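Side-chain contact in oxidoreductase (Methanosarcina mazei, PDB 3KA7), which binds FAD and probably works as a flavin-dependent oxidoreductase of the amine oxidase family: residues 112-115 against 116-119. Numbering follows the deposited sequence.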
# COMPACT_ATOMS: atom_id res chain seq x y z
N LEU A 112 8.79 -19.68 18.50
CA LEU A 112 10.16 -19.34 18.86
C LEU A 112 10.26 -18.79 20.27
O LEU A 112 11.35 -18.49 20.76
CB LEU A 112 10.75 -18.33 17.86
CG LEU A 112 10.85 -18.80 16.41
CD1 LEU A 112 11.62 -17.77 15.60
CD2 LEU A 112 11.54 -20.17 16.32
N LEU A 113 9.11 -18.66 20.92
CA LEU A 113 9.05 -18.16 22.29
C LEU A 113 9.16 -19.31 23.29
O LEU A 113 8.95 -20.46 22.93
CB LEU A 113 7.71 -17.45 22.51
CG LEU A 113 7.43 -16.17 21.71
CD1 LEU A 113 5.95 -15.79 21.87
CD2 LEU A 113 8.30 -15.06 22.20
N SER A 114 9.46 -18.98 24.54
CA SER A 114 9.36 -19.94 25.64
C SER A 114 7.94 -20.49 25.73
O SER A 114 7.00 -19.89 25.21
CB SER A 114 9.71 -19.26 26.95
OG SER A 114 8.71 -18.30 27.27
N TYR A 115 7.76 -21.63 26.40
CA TYR A 115 6.43 -22.19 26.56
C TYR A 115 5.49 -21.19 27.23
O TYR A 115 4.36 -20.98 26.79
CB TYR A 115 6.47 -23.46 27.40
CG TYR A 115 5.17 -24.20 27.40
CD1 TYR A 115 4.84 -25.05 26.35
CD2 TYR A 115 4.25 -24.05 28.43
CE1 TYR A 115 3.66 -25.74 26.33
CE2 TYR A 115 3.05 -24.74 28.42
CZ TYR A 115 2.76 -25.57 27.36
OH TYR A 115 1.58 -26.28 27.32
N LYS A 116 5.98 -20.58 28.31
CA LYS A 116 5.22 -19.55 29.04
C LYS A 116 4.73 -18.45 28.09
O LYS A 116 3.54 -18.12 28.06
CB LYS A 116 6.12 -18.92 30.10
CG LYS A 116 5.40 -17.93 31.01
CD LYS A 116 6.33 -17.30 32.04
CE LYS A 116 7.16 -16.17 31.43
NZ LYS A 116 7.72 -15.23 32.46
N ASP A 117 5.64 -17.91 27.30
CA ASP A 117 5.30 -16.81 26.38
C ASP A 117 4.39 -17.26 25.26
O ASP A 117 3.49 -16.53 24.85
CB ASP A 117 6.57 -16.17 25.83
CG ASP A 117 7.28 -15.32 26.85
OD1 ASP A 117 6.69 -15.04 27.92
OD2 ASP A 117 8.43 -14.91 26.58
N ARG A 118 4.62 -18.47 24.76
CA ARG A 118 3.77 -19.04 23.72
C ARG A 118 2.33 -19.18 24.20
O ARG A 118 1.39 -18.86 23.48
CB ARG A 118 4.31 -20.41 23.30
CG ARG A 118 3.49 -21.06 22.21
CD ARG A 118 4.36 -21.96 21.36
NE ARG A 118 4.83 -23.14 22.08
CZ ARG A 118 6.01 -23.22 22.69
NH1 ARG A 118 6.84 -22.18 22.68
NH2 ARG A 118 6.37 -24.35 23.31
N MSE A 119 2.15 -19.68 25.42
CA MSE A 119 0.81 -19.85 25.96
C MSE A 119 0.16 -18.49 26.21
O MSE A 119 -1.04 -18.34 26.02
CB MSE A 119 0.82 -20.70 27.25
CG MSE A 119 1.17 -22.18 27.04
SE MSE A 119 0.18 -23.08 25.63
CE MSE A 119 1.43 -22.83 24.18
O HOH W 1 10.19 -16.26 25.08
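Ser114 caps the first turn of helix 115-127: its OG accepts from Asp117 N at 3.1 Å, nearly straight (161°). A chi1 of 68° turns OG back toward that amide; serine suits an N-cap because its short hydroxyl can replace a missing backbone acceptor. Asp117 answers through water: OD2 accepts a hydrogen bond from a water 2.7 Å away, and the same water accepts from Ser114 N. The tight side lies at buried Leu113, whose CB is 3.7 Å from Asp117 CB and whose apolar side chain suits a place against Trp150 and Leu151 of helix 149-163. The solvent side, with Ser114, the water and Tyr115, is looser. There the flat Tyr115 ring offers a face to flexible Met119, a selenomethionine, whose CG lies 3.9 Å from the ring centroid while SE stands obliquely in a Met-aromatic contact. Arg118 is long enough to curl back, through a turn at chi3 (68°), so that NH1 comes within 2.7 Å of Leu113 O and NH2 meets the ring edge at Tyr115 CD1, the guanidinium plane nearly perpendicular to the ring. With an alanine here, Leu113 O would probably lose its charged neighbour, and the Tyr115 ring edge the NH2 group beside it. Serine before the first turn and aspartate within it gather acceptors and negative charge that are likely to interact favourably with the positive end of the helix dipole and help fix where the helix starts.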